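Local coordinates for adenylate kinase (Cryptosporidium parvum Iowa II, PDB 3BE4), which probably catalyses the reversible transfer of a phosphate group from ATP to AMP, as adenylate kinases do, and binds the two-headed inhibitor bis(adenosine)-5'-pentaphosphate, at residues 25-36 with 81-91; 56-64 with 166-176. One frame throughout, in Å; residues are numbered along the deposited sequence.

Contact 1: 25-36 with 81-91. With AP5 (bis(adenosine)-5'-pentaphosphate), chain C.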
loop_
_atom_site.group_PDB
_atom_site.type_symbol
_atom_site.label_atom_id
_atom_site.label_comp_id
_atom_site.label_asym_id
_atom_site.label_seq_id
_atom_site.Cartn_x
_atom_site.Cartn_y
_atom_site.Cartn_z
ATOM N N ILE A 25 -3.548 3.775 -10.754
ATOM C CA ILE A 25 -2.464 4.783 -10.749
ATOM C C ILE A 25 -1.243 4.313 -11.549
ATOM O O ILE A 25 -0.627 5.092 -12.300
ATOM C CB ILE A 25 -2.066 5.063 -9.268
ATOM C CG1 ILE A 25 -3.196 5.804 -8.518
ATOM C CG2 ILE A 25 -0.759 5.890 -9.208
ATOM C CD1 ILE A 25 -2.905 5.913 -6.959
ATOM N N LYS A 26 -0.824 3.039 -11.434
ATOM C CA LYS A 26 0.308 2.484 -12.179
ATOM C C LYS A 26 0.009 2.612 -13.636
ATOM O O LYS A 26 0.903 3.008 -14.426
ATOM C CB LYS A 26 0.323 0.933 -11.978
ATOM C CG LYS A 26 0.997 0.611 -10.936
ATOM C CD LYS A 26 0.687 -0.897 -10.559
ATOM C CE LYS A 26 0.442 -1.928 -11.648
ATOM N NZ LYS A 26 0.431 -3.330 -10.921
ATOM N N LYS A 27 -1.189 2.284 -14.011
ATOM C CA LYS A 27 -1.465 2.106 -15.421
ATOM C C LYS A 27 -1.705 3.510 -16.006
ATOM O O LYS A 27 -1.107 3.839 -17.049
ATOM C CB LYS A 27 -2.659 1.211 -15.623
ATOM N N GLU A 28 -2.411 4.379 -15.334
ATOM C CA GLU A 28 -2.761 5.651 -15.977
ATOM C C GLU A 28 -1.599 6.618 -15.961
ATOM O O GLU A 28 -1.512 7.534 -16.813
ATOM C CB GLU A 28 -3.855 6.305 -15.136
ATOM C CG GLU A 28 -4.687 7.218 -15.931
ATOM C CD GLU A 28 -6.057 6.574 -16.039
ATOM O OE1 GLU A 28 -7.046 7.310 -15.886
ATOM O OE2 GLU A 28 -6.116 5.323 -16.178
ATOM N N TYR A 29 -0.873 6.592 -14.834
ATOM C CA TYR A 29 0.223 7.603 -14.640
ATOM C C TYR A 29 1.619 7.021 -14.882
ATOM O O TYR A 29 2.576 7.800 -14.789
ATOM C CB TYR A 29 0.133 8.266 -13.287
ATOM C CG TYR A 29 -1.120 8.937 -13.091
ATOM C CD1 TYR A 29 -1.269 10.273 -13.407
ATOM C CD2 TYR A 29 -2.188 8.239 -12.509
ATOM C CE1 TYR A 29 -2.514 10.938 -13.286
ATOM C CE2 TYR A 29 -3.451 8.852 -12.341
ATOM C CZ TYR A 29 -3.596 10.206 -12.703
ATOM O OH TYR A 29 -4.818 10.794 -12.469
ATOM N N GLY A 30 1.768 5.705 -15.041
ATOM C CA GLY A 30 3.112 5.060 -15.380
ATOM C C GLY A 30 4.086 5.149 -14.219
ATOM O O GLY A 30 5.314 5.289 -14.400
ATOM N N LEU A 31 3.506 5.015 -13.020
ATOM C CA LEU A 31 4.350 5.086 -11.793
ATOM C C LEU A 31 4.751 3.714 -11.326
ATOM O O LEU A 31 3.998 2.729 -11.493
ATOM C CB LEU A 31 3.573 5.775 -10.697
ATOM C CG LEU A 31 2.895 7.121 -11.004
ATOM C CD1 LEU A 31 2.291 7.823 -9.706
ATOM C CD2 LEU A 31 3.929 8.099 -11.646
ATOM N N ALA A 32 5.881 3.635 -10.579
ATOM C CA ALA A 32 6.271 2.319 -10.015
ATOM C C ALA A 32 5.426 2.128 -8.729
ATOM O O ALA A 32 5.331 3.118 -8.014
ATOM C CB ALA A 32 7.707 2.422 -9.560
ATOM N N HIS A 33 4.794 0.979 -8.536
ATOM C CA HIS A 33 4.013 0.824 -7.340
ATOM C C HIS A 33 4.926 0.073 -6.329
ATOM O O HIS A 33 5.331 -1.091 -6.595
ATOM C CB HIS A 33 2.865 -0.049 -7.716
ATOM C CG HIS A 33 2.060 -0.458 -6.538
ATOM N ND1 HIS A 33 1.357 -1.632 -6.538
ATOM C CD2 HIS A 33 1.818 0.160 -5.341
ATOM C CE1 HIS A 33 0.729 -1.777 -5.365
ATOM N NE2 HIS A 33 0.951 -0.671 -4.648
ATOM N N LEU A 34 5.191 0.680 -5.166
ATOM C CA LEU A 34 5.939 0.004 -4.153
ATOM C C LEU A 34 5.107 -0.290 -2.898
ATOM O O LEU A 34 4.864 0.654 -2.166
ATOM C CB LEU A 34 7.131 0.867 -3.741
ATOM C CG LEU A 34 8.419 0.976 -4.648
ATOM C CD1 LEU A 34 8.184 1.762 -5.792
ATOM C CD2 LEU A 34 9.575 1.702 -3.904
ATOM N N SER A 35 4.560 -1.507 -2.807
ATOM C CA SER A 35 3.841 -1.945 -1.655
ATOM C C SER A 35 4.873 -2.701 -0.858
ATOM O O SER A 35 5.239 -3.792 -1.332
ATOM C CB SER A 35 2.673 -2.813 -2.078
ATOM O OG SER A 35 2.192 -3.628 -1.019
ATOM N N THR A 36 5.291 -2.213 0.372
ATOM C CA THR A 36 6.226 -2.973 1.060
ATOM C C THR A 36 5.588 -4.311 1.607
ATOM O O THR A 36 6.357 -5.304 1.750
ATOM C CB THR A 36 6.712 -2.175 2.273
ATOM O OG1 THR A 36 5.645 -1.409 2.735
ATOM C CG2 THR A 36 7.820 -1.187 1.816
ATOM N N VAL A 81 14.373 2.287 -10.268
ATOM C CA VAL A 81 12.936 1.889 -10.444
ATOM C C VAL A 81 11.991 3.097 -10.305
ATOM O O VAL A 81 10.874 3.058 -10.870
ATOM C CB VAL A 81 12.603 0.745 -9.417
ATOM C CG1 VAL A 81 11.092 0.420 -9.377
ATOM C CG2 VAL A 81 13.409 -0.505 -9.759
ATOM N N CYS A 82 12.452 4.164 -9.647
ATOM C CA CYS A 82 11.498 5.206 -9.208
ATOM C C CYS A 82 11.663 6.497 -9.951
ATOM O O CYS A 82 11.017 7.510 -9.697
ATOM C CB CYS A 82 11.708 5.572 -7.738
ATOM S SG CYS A 82 11.312 4.083 -6.771
ATOM N N VAL A 83 12.646 6.562 -10.880
ATOM C CA VAL A 83 12.945 7.819 -11.597
ATOM C C VAL A 83 11.787 8.379 -12.408
ATOM O O VAL A 83 11.652 9.631 -12.559
ATOM C CB VAL A 83 14.277 7.733 -12.428
ATOM C CG1 VAL A 83 15.420 7.039 -11.595
ATOM C CG2 VAL A 83 14.032 7.143 -13.916
ATOM N N ASN A 84 10.939 7.484 -12.875
ATOM C CA ASN A 84 9.739 7.887 -13.599
ATOM C C ASN A 84 8.485 8.123 -12.706
ATOM O O ASN A 84 7.397 8.263 -13.176
ATOM C CB ASN A 84 9.448 6.954 -14.762
ATOM C CG ASN A 84 10.333 7.245 -15.997
ATOM O OD1 ASN A 84 10.894 8.315 -16.135
ATOM N ND2 ASN A 84 10.409 6.275 -16.863
ATOM N N GLY A 85 8.694 8.196 -11.397
ATOM C CA GLY A 85 7.577 8.452 -10.501
ATOM C C GLY A 85 7.281 7.143 -9.723
ATOM O O GLY A 85 7.677 6.053 -10.083
ATOM N N PHE A 86 6.546 7.361 -8.633
ATOM C CA PHE A 86 6.267 6.140 -7.832
ATOM C C PHE A 86 5.046 6.466 -6.982
ATOM O O PHE A 86 4.662 7.599 -6.749
ATOM C CB PHE A 86 7.462 5.901 -6.851
ATOM C CG PHE A 86 7.839 7.052 -5.937
ATOM C CD1 PHE A 86 7.164 7.242 -4.743
ATOM C CD2 PHE A 86 9.006 7.850 -6.217
ATOM C CE1 PHE A 86 7.514 8.280 -3.859
ATOM C CE2 PHE A 86 9.392 8.853 -5.335
ATOM C CZ PHE A 86 8.642 9.090 -4.136
ATOM N N VAL A 87 4.405 5.328 -6.603
ATOM C CA VAL A 87 3.371 5.404 -5.575
ATOM C C VAL A 87 3.697 4.371 -4.474
ATOM O O VAL A 87 3.852 3.190 -4.746
ATOM C CB VAL A 87 1.930 5.195 -6.142
ATOM C CG1 VAL A 87 1.766 3.914 -7.016
ATOM C CG2 VAL A 87 0.937 5.241 -4.985
ATOM N N LEU A 88 3.956 4.925 -3.300
ATOM C CA LEU A 88 4.307 4.097 -2.060
ATOM C C LEU A 88 3.020 3.794 -1.325
ATOM O O LEU A 88 2.168 4.625 -1.176
ATOM C CB LEU A 88 5.255 4.909 -1.158
ATOM C CG LEU A 88 6.500 5.373 -1.831
ATOM C CD1 LEU A 88 7.408 6.162 -0.824
ATOM C CD2 LEU A 88 7.244 4.397 -2.558
ATOM N N ASP A 89 2.867 2.477 -0.934
ATOM C CA ASP A 89 1.567 1.999 -0.494
ATOM C C ASP A 89 1.967 1.126 0.760
ATOM O O ASP A 89 2.580 0.061 0.717
ATOM C CB ASP A 89 1.094 1.091 -1.685
ATOM C CG ASP A 89 0.019 0.082 -1.292
ATOM O OD1 ASP A 89 -0.433 0.032 -0.073
ATOM O OD2 ASP A 89 -0.364 -0.689 -2.253
ATOM N N GLY A 90 1.523 1.721 1.870
ATOM C CA GLY A 90 1.892 0.990 3.131
ATOM C C GLY A 90 3.271 1.360 3.618
ATOM O O GLY A 90 3.858 0.591 4.362
ATOM N N PHE A 91 3.897 2.329 2.979
ATOM C CA PHE A 91 5.251 2.809 3.417
ATOM C C PHE A 91 5.232 4.248 3.040
ATOM O O PHE A 91 4.835 4.583 1.925
ATOM C CB PHE A 91 6.387 2.082 2.622
ATOM C CG PHE A 91 7.722 2.638 2.925
ATOM C CD1 PHE A 91 8.525 2.071 3.931
ATOM C CD2 PHE A 91 8.131 3.791 2.297
ATOM C CE1 PHE A 91 9.777 2.700 4.251
ATOM C CE2 PHE A 91 9.399 4.367 2.615
ATOM C CZ PHE A 91 10.174 3.854 3.605
HETATM P PA AP5 C . 0.206 -4.967 3.398
HETATM O O1A AP5 C . 0.210 -6.059 2.315
HETATM O O2A AP5 C . 0.403 -3.576 3.015
HETATM O O3A AP5 C . -1.136 -5.104 4.260
HETATM P PB AP5 C . -1.970 -4.024 5.074
HETATM O O1B AP5 C . -1.122 -2.937 5.529
HETATM O O2B AP5 C . -2.840 -4.810 6.064
HETATM O O3B AP5 C . -2.940 -3.446 3.829
HETATM P PG AP5 C . -3.738 -4.242 2.742
HETATM O O1G AP5 C . -4.534 -5.293 3.436
HETATM O O2G AP5 C . -2.772 -4.615 1.694
HETATM O O3G AP5 C . -4.678 -3.043 2.324
HETATM P PD AP5 C . -4.882 -2.168 0.961
HETATM O O1D AP5 C . -3.854 -2.579 -0.003
HETATM O O2D AP5 C . -5.019 -0.774 1.413
HETATM O O3D AP5 C . -6.350 -2.616 0.508
HETATM P PE AP5 C . -6.762 -3.489 -0.760
HETATM O O1E AP5 C . -6.083 -4.752 -0.694
HETATM O O2E AP5 C . -6.655 -2.688 -2.042
HETATM O O5F AP5 C . 1.303 -5.240 4.527
HETATM C C5F AP5 C . 1.362 -6.622 4.914
HETATM C C4F AP5 C . 2.116 -6.573 6.307
HETATM O O4F AP5 C . 3.490 -6.478 6.015
HETATM C C3F AP5 C . 1.822 -5.468 7.250
HETATM O O3F AP5 C . 0.673 -5.726 8.026
HETATM C C2F AP5 C . 3.119 -5.567 8.079
HETATM O O2F AP5 C . 3.143 -6.811 8.882
HETATM C C1F AP5 C . 4.193 -5.710 7.016
HETATM N N9A AP5 C . 4.590 -4.420 6.519
HETATM C C8A AP5 C . 4.284 -3.959 5.209
HETATM N N7A AP5 C . 4.790 -2.751 5.024
HETATM C C5A AP5 C . 5.488 -2.413 6.201
HETATM C C6A AP5 C . 6.247 -1.307 6.529
HETATM N N6A AP5 C . 6.385 -0.159 5.854
HETATM N N1A AP5 C . 6.798 -1.355 7.834
HETATM C C2A AP5 C . 6.654 -2.447 8.553
HETATM N N3A AP5 C . 5.932 -3.552 8.271
HETATM C C4A AP5 C . 5.381 -3.547 6.972
HETATM O O5J AP5 C . -8.309 -3.608 -0.514
HETATM C C5J AP5 C . -8.831 -4.496 0.592
HETATM C C4J AP5 C . -10.175 -5.037 0.058
HETATM O O4J AP5 C . -11.179 -4.033 -0.183
HETATM C C3J AP5 C . -9.991 -5.908 -1.188
HETATM O O3J AP5 C . -10.878 -7.005 -1.123
HETATM C C2J AP5 C . -10.514 -4.925 -2.189
HETATM O O2J AP5 C . -11.067 -5.591 -3.316
HETATM C C1J AP5 C . -11.651 -4.190 -1.628
HETATM N N9B AP5 C . -11.907 -2.837 -2.017
HETATM C C8B AP5 C . -10.971 -1.892 -2.432
HETATM N N7B AP5 C . -11.617 -0.729 -2.637
HETATM C C5B AP5 C . -12.952 -0.917 -2.367
HETATM C C6B AP5 C . -14.067 -0.031 -2.240
HETATM N N6B AP5 C . -13.923 1.260 -2.537
HETATM N N1B AP5 C . -15.270 -0.563 -1.885
HETATM C C2B AP5 C . -15.360 -1.911 -1.506
HETATM N N3B AP5 C . -14.309 -2.786 -1.516
HETATM C C4B AP5 C . -13.070 -2.272 -1.855
HETATM O O HOH W 1 2.509 -2.281 2.111
#
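Leu34 lies alongside Leu88, both pointing the same way, with Leu34 CB 3.7 Å from Leu88 CD2; the Leu34 methyls also reach the sulfur of Cys82. The two leucines share one face of the sheet where the edge strand 32-35 runs parallel to strand 86-89 in the five-stranded core of this P-loop kinase. Ala32 O takes the N-H of Val87 at 2.8 Å, Leu34 N gives to Val87 O, and Leu34 O receives Asp89 N, the ladder of a parallel pair. On the face with Leu34 and Leu88, Ala32 CB also meets Val81. On the other face, Val87 sets CG1 between its backbone N and carbonyl carbon (chi1 51°), against Ile25 CG2 of the preceding helix and over the CA of His33. Further along that face the His33 ring, its CG anti to the backbone N (chi1 172°), swings over to Asp89. His33 NE2 donates to Asp89 OD2 at 2.7 Å, on the anti lone pair and within 2° of the ring plane; ring and carboxylate are nearly coplanar. Past the strand ends Thr36 CG2 packs on Phe91, and the AMP-side adenine of the inhibitor is read from both segments: Gly90 O accepts from N6A at 3.0 Å, and Thr36 OG1 donates to N7A at 2.8 Å.

Contact 2: 56-64 with 166-176. With AP5 (bis(adenosine)-5'-pentaphosphate), chain C.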
loop_
_atom_site.group_PDB
_atom_site.type_symbol
_atom_site.label_atom_id
_atom_site.label_comp_id
_atom_site.label_asym_id
_atom_site.label_seq_id
_atom_site.Cartn_x
_atom_site.Cartn_y
_atom_site.Cartn_z
ATOM N N SER A 56 6.300 -14.830 10.299
ATOM C CA SER A 56 5.454 -14.813 11.478
ATOM C C SER A 56 5.006 -13.392 11.883
ATOM O O SER A 56 3.858 -13.220 12.306
ATOM C CB SER A 56 6.220 -15.559 12.637
ATOM O OG SER A 56 5.320 -15.638 13.717
ATOM N N ILE A 57 5.940 -12.463 11.870
ATOM C CA ILE A 57 5.616 -11.069 12.214
ATOM C C ILE A 57 4.458 -10.528 11.346
ATOM O O ILE A 57 3.463 -10.051 11.877
ATOM C CB ILE A 57 6.862 -10.191 12.088
ATOM C CG1 ILE A 57 7.959 -10.582 13.142
ATOM C CG2 ILE A 57 6.396 -8.757 12.095
ATOM C CD1 ILE A 57 9.274 -10.021 12.774
ATOM N N ILE A 58 4.509 -10.758 9.994
ATOM C CA ILE A 58 3.412 -10.321 9.121
ATOM C C ILE A 58 2.124 -11.023 9.450
ATOM O O ILE A 58 1.097 -10.386 9.587
ATOM C CB ILE A 58 3.855 -10.654 7.621
ATOM C CG1 ILE A 58 4.990 -9.713 7.334
ATOM C CG2 ILE A 58 2.696 -10.656 6.715
ATOM C CD1 ILE A 58 5.701 -10.107 5.991
ATOM N N GLU A 59 2.152 -12.371 9.643
ATOM C CA GLU A 59 0.911 -13.054 9.918
ATOM C C GLU A 59 0.364 -12.726 11.332
ATOM O O GLU A 59 -0.825 -12.966 11.650
ATOM C CB GLU A 59 1.178 -14.573 9.639
ATOM C CG GLU A 59 1.575 -14.739 8.070
ATOM C CD GLU A 59 1.833 -16.177 7.627
ATOM O OE1 GLU A 59 1.741 -17.115 8.504
ATOM O OE2 GLU A 59 2.089 -16.376 6.410
ATOM N N SER A 60 1.177 -12.094 12.236
ATOM C CA SER A 60 0.690 -11.699 13.609
ATOM C C SER A 60 -0.010 -10.282 13.465
ATOM O O SER A 60 -0.692 -9.833 14.329
ATOM C CB SER A 60 1.882 -11.590 14.536
ATOM O OG SER A 60 2.658 -10.420 14.273
ATOM N N GLY A 61 0.300 -9.606 12.348
ATOM C CA GLY A 61 -0.182 -8.218 12.086
ATOM C C GLY A 61 0.747 -7.161 12.527
ATOM O O GLY A 61 0.441 -5.967 12.309
ATOM N N ASN A 62 1.896 -7.505 13.099
ATOM C CA ASN A 62 2.855 -6.525 13.565
ATOM C C ASN A 62 3.742 -6.006 12.481
ATOM O O ASN A 62 3.825 -6.641 11.388
ATOM C CB ASN A 62 3.749 -7.175 14.711
ATOM C CG ASN A 62 2.990 -7.219 16.045
ATOM O OD1 ASN A 62 2.789 -6.181 16.690
ATOM N ND2 ASN A 62 2.524 -8.414 16.406
ATOM N N PHE A 63 4.403 -4.888 12.750
ATOM C CA PHE A 63 5.333 -4.324 11.860
ATOM C C PHE A 63 6.648 -5.070 11.786
ATOM O O PHE A 63 7.218 -5.438 12.828
ATOM C CB PHE A 63 5.716 -2.888 12.186
ATOM C CG PHE A 63 4.595 -1.929 12.031
ATOM C CD1 PHE A 63 3.318 -2.295 11.447
ATOM C CD2 PHE A 63 4.800 -0.586 12.439
ATOM C CE1 PHE A 63 2.263 -1.303 11.261
ATOM C CE2 PHE A 63 3.792 0.386 12.294
ATOM C CZ PHE A 63 2.544 0.083 11.609
ATOM N N VAL A 64 7.227 -5.200 10.575
ATOM C CA VAL A 64 8.547 -5.656 10.474
ATOM C C VAL A 64 9.426 -4.464 10.826
ATOM O O VAL A 64 8.984 -3.304 10.775
ATOM C CB VAL A 64 8.731 -6.143 8.994
ATOM C CG1 VAL A 64 10.179 -6.383 8.620
ATOM C CG2 VAL A 64 7.848 -7.393 8.783
ATOM N N ASP A 166 -2.808 -15.090 4.793
ATOM C CA ASP A 166 -2.746 -15.635 6.143
ATOM C C ASP A 166 -2.803 -14.553 7.149
ATOM O O ASP A 166 -3.150 -14.918 8.310
ATOM C CB ASP A 166 -1.485 -16.420 6.357
ATOM C CG ASP A 166 -1.484 -17.765 5.635
ATOM O OD1 ASP A 166 -1.465 -18.836 6.210
ATOM O OD2 ASP A 166 -1.423 -17.843 4.361
ATOM N N ASP A 167 -2.538 -13.271 6.817
ATOM C CA ASP A 167 -2.654 -12.281 7.879
ATOM C C ASP A 167 -4.087 -11.724 8.051
ATOM O O ASP A 167 -4.327 -10.822 8.871
ATOM C CB ASP A 167 -1.664 -11.100 7.619
ATOM C CG ASP A 167 -1.884 -10.342 6.317
ATOM O OD1 ASP A 167 -2.314 -10.952 5.367
ATOM O OD2 ASP A 167 -1.395 -9.163 6.178
ATOM N N ASP A 168 -5.011 -12.239 7.210
ATOM C CA ASP A 168 -6.384 -11.848 7.273
ATOM C C ASP A 168 -7.189 -12.646 8.342
ATOM O O ASP A 168 -8.419 -12.449 8.475
ATOM C CB ASP A 168 -7.018 -11.880 5.872
ATOM C CG ASP A 168 -6.551 -10.633 5.059
ATOM O OD1 ASP A 168 -5.950 -9.631 5.564
ATOM O OD2 ASP A 168 -6.755 -10.732 3.795
ATOM N N ASN A 169 -6.501 -13.084 9.359
ATOM C CA ASN A 169 -7.207 -13.794 10.443
ATOM C C ASN A 169 -7.604 -12.713 11.500
ATOM O O ASN A 169 -7.023 -11.597 11.537
ATOM C CB ASN A 169 -6.232 -14.803 11.039
ATOM C CG ASN A 169 -4.974 -14.124 11.681
ATOM O OD1 ASN A 169 -4.964 -13.681 12.934
ATOM N ND2 ASN A 169 -3.875 -14.044 10.929
ATOM N N ALA A 170 -8.602 -13.039 12.344
ATOM C CA ALA A 170 -9.242 -12.018 13.184
ATOM C C ALA A 170 -8.239 -11.359 14.133
ATOM O O ALA A 170 -8.257 -10.117 14.248
ATOM C CB ALA A 170 -10.366 -12.675 14.067
ATOM N N GLU A 171 -7.357 -12.135 14.781
ATOM C CA GLU A 171 -6.446 -11.483 15.749
ATOM C C GLU A 171 -5.451 -10.562 15.048
ATOM O O GLU A 171 -5.179 -9.429 15.490
ATOM C CB GLU A 171 -5.659 -12.506 16.538
ATOM C CG GLU A 171 -4.831 -11.912 17.663
ATOM C CD GLU A 171 -5.597 -10.852 18.532
ATOM O OE1 GLU A 171 -6.633 -11.160 19.242
ATOM O OE2 GLU A 171 -5.155 -9.675 18.432
ATOM N N ALA A 172 -4.882 -11.030 13.896
ATOM C CA ALA A 172 -3.980 -10.104 13.162
ATOM C C ALA A 172 -4.668 -8.830 12.627
ATOM O O ALA A 172 -4.038 -7.780 12.500
ATOM C CB ALA A 172 -3.393 -10.891 11.896
ATOM N N VAL A 173 -5.934 -8.958 12.217
ATOM C CA VAL A 173 -6.684 -7.706 11.782
ATOM C C VAL A 173 -6.739 -6.727 12.900
ATOM O O VAL A 173 -6.500 -5.553 12.717
ATOM C CB VAL A 173 -8.059 -8.008 11.234
ATOM C CG1 VAL A 173 -8.869 -6.788 11.037
ATOM C CG2 VAL A 173 -7.899 -8.809 9.911
ATOM N N LYS A 174 -7.014 -7.263 14.103
ATOM C CA LYS A 174 -6.987 -6.356 15.316
ATOM C C LYS A 174 -5.639 -5.731 15.559
ATOM O O LYS A 174 -5.587 -4.510 15.782
ATOM C CB LYS A 174 -7.428 -7.206 16.526
ATOM C CG LYS A 174 -7.727 -6.316 17.799
ATOM C CD LYS A 174 -8.069 -7.226 19.005
ATOM C CE LYS A 174 -8.339 -6.420 20.264
ATOM N NZ LYS A 174 -8.527 -7.414 21.440
ATOM N N VAL A 175 -4.582 -6.496 15.488
ATOM C CA VAL A 175 -3.169 -5.963 15.574
ATOM C C VAL A 175 -2.918 -4.901 14.527
ATOM O O VAL A 175 -2.490 -3.805 14.850
ATOM C CB VAL A 175 -2.157 -7.043 15.587
ATOM C CG1 VAL A 175 -0.794 -6.462 15.743
ATOM C CG2 VAL A 175 -2.480 -7.931 16.784
ATOM N N ARG A 176 -3.247 -5.233 13.244
ATOM C CA ARG A 176 -2.992 -4.330 12.181
ATOM C C ARG A 176 -3.649 -2.975 12.384
ATOM O O ARG A 176 -3.025 -1.907 12.170
ATOM C CB ARG A 176 -3.476 -4.910 10.774
ATOM C CG ARG A 176 -2.494 -5.979 10.272
ATOM C CD ARG A 176 -3.190 -7.098 9.509
ATOM N NE ARG A 176 -3.531 -6.551 8.174
ATOM C CZ ARG A 176 -4.348 -7.239 7.350
ATOM N NH1 ARG A 176 -4.955 -8.396 7.732
ATOM N NH2 ARG A 176 -4.680 -6.702 6.132
HETATM P PA AP5 C . 0.206 -4.967 3.398
HETATM O O1A AP5 C . 0.210 -6.059 2.315
HETATM O O2A AP5 C . 0.403 -3.576 3.015
HETATM O O3A AP5 C . -1.136 -5.104 4.260
HETATM P PB AP5 C . -1.970 -4.024 5.074
HETATM O O1B AP5 C . -1.122 -2.937 5.529
HETATM O O2B AP5 C . -2.840 -4.810 6.064
HETATM O O3B AP5 C . -2.940 -3.446 3.829
HETATM P PG AP5 C . -3.738 -4.242 2.742
HETATM O O1G AP5 C . -4.534 -5.293 3.436
HETATM O O2G AP5 C . -2.772 -4.615 1.694
HETATM O O3G AP5 C . -4.678 -3.043 2.324
HETATM P PD AP5 C . -4.882 -2.168 0.961
HETATM O O1D AP5 C . -3.854 -2.579 -0.003
HETATM O O2D AP5 C . -5.019 -0.774 1.413
HETATM O O3D AP5 C . -6.350 -2.616 0.508
HETATM P PE AP5 C . -6.762 -3.489 -0.760
HETATM O O1E AP5 C . -6.083 -4.752 -0.694
HETATM O O2E AP5 C . -6.655 -2.688 -2.042
HETATM O O5F AP5 C . 1.303 -5.240 4.527
HETATM C C5F AP5 C . 1.362 -6.622 4.914
HETATM C C4F AP5 C . 2.116 -6.573 6.307
HETATM O O4F AP5 C . 3.490 -6.478 6.015
HETATM C C3F AP5 C . 1.822 -5.468 7.250
HETATM O O3F AP5 C . 0.673 -5.726 8.026
HETATM C C2F AP5 C . 3.119 -5.567 8.079
HETATM O O2F AP5 C . 3.143 -6.811 8.882
HETATM C C1F AP5 C . 4.193 -5.710 7.016
HETATM N N9A AP5 C . 4.590 -4.420 6.519
HETATM C C8A AP5 C . 4.284 -3.959 5.209
HETATM N N7A AP5 C . 4.790 -2.751 5.024
HETATM C C5A AP5 C . 5.488 -2.413 6.201
HETATM C C6A AP5 C . 6.247 -1.307 6.529
HETATM N N6A AP5 C . 6.385 -0.159 5.854
HETATM N N1A AP5 C . 6.798 -1.355 7.834
HETATM C C2A AP5 C . 6.654 -2.447 8.553
HETATM N N3A AP5 C . 5.932 -3.552 8.271
HETATM C C4A AP5 C . 5.381 -3.547 6.972
HETATM O O5J AP5 C . -8.309 -3.608 -0.514
HETATM C C5J AP5 C . -8.831 -4.496 0.592
HETATM C C4J AP5 C . -10.175 -5.037 0.058
HETATM O O4J AP5 C . -11.179 -4.033 -0.183
HETATM C C3J AP5 C . -9.991 -5.908 -1.188
HETATM O O3J AP5 C . -10.878 -7.005 -1.123
HETATM C C2J AP5 C . -10.514 -4.925 -2.189
HETATM O O2J AP5 C . -11.067 -5.591 -3.316
HETATM C C1J AP5 C . -11.651 -4.190 -1.628
HETATM N N9B AP5 C . -11.907 -2.837 -2.017
HETATM C C8B AP5 C . -10.971 -1.892 -2.432
HETATM N N7B AP5 C . -11.617 -0.729 -2.637
HETATM C C5B AP5 C . -12.952 -0.917 -2.367
HETATM C C6B AP5 C . -14.067 -0.031 -2.240
HETATM N N6B AP5 C . -13.923 1.260 -2.537
HETATM N N1B AP5 C . -15.270 -0.563 -1.885
HETATM C C2B AP5 C . -15.360 -1.911 -1.506
HETATM N N3B AP5 C . -14.309 -2.786 -1.516
HETATM C C4B AP5 C . -13.070 -2.272 -1.855
HETATM O O HOH W 2 -0.133 -8.269 8.328
#
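Glu59 and Asp166 run side by side, their carboxylates stacked with planes 11° apart; the touch is made by Glu59 CD on Asp166 CB at 3.6 Å, while the like charges stay farther apart and Lys55 pairs with Glu59. Here the last turn of one helix, 56-60, meets the first turns of another, 170-176, almost at a right angle (87°). The Schellman turn at Gly61 closes the first helix, and Val175 packs its CB and both methyls round Ser60 O, with CG1 continuing over the Gly61 backbone to the amide of Asn62. Asn169 caps the second helix: with CG between its backbone N and carbonyl carbon (chi1 62°), OD1 accepts from Ala172 N at 2.8 Å, whereas ND2 bonds Asp166 O in its own amide plane and, weakly, Glu59 O across the contact. Next to it Ala172 CB rests on the same Glu59 carbonyl. Arg176 lays CG on Gly61, then bends at chi2 and chi3 to turn its guanidinium edge to the inhibitor, where NE and NH2 both hold phosphate oxygen O2B, NH2 at 2.6 Å. Asp167 OD2, salt-bridged to Arg165, lies 3.7 Å above the Arg176 guanidinium face, an interaction of charge alone. Asp168 OD1 takes Arg176 NH1 at 2.7 Å, its OD2 pairing with Arg132. A water joins Ile58 O, Asp167 OD2 and ligand ribose O3F; hydroxyl O2F donates to Asn62 O. The two aspartates thus probably offset part of the positive charge gathered for the polyphosphate and keep Arg176 turned toward O2B.

The two contacts approach one nucleoside end of AP5 from different directions. Their centres lie about 25 Å apart, on opposite sides of the chain's centre, and their nearest atoms are about 6 Å apart without touching, so the ligand bridges them. Contact 1 belongs to the core sheet and meets N6A and N7A of the adenine; contact 2 joins two helix ends and takes N3A, the ribose and O2B of the polyphosphate. Magnesium lies about 4 Å from the Asp89 side chain but about 7 Å from that of Arg176. The segments of the two contacts alternate along the chain. That both contacts grip the inhibitor at once is consistent with a closed form of an adenylate kinase.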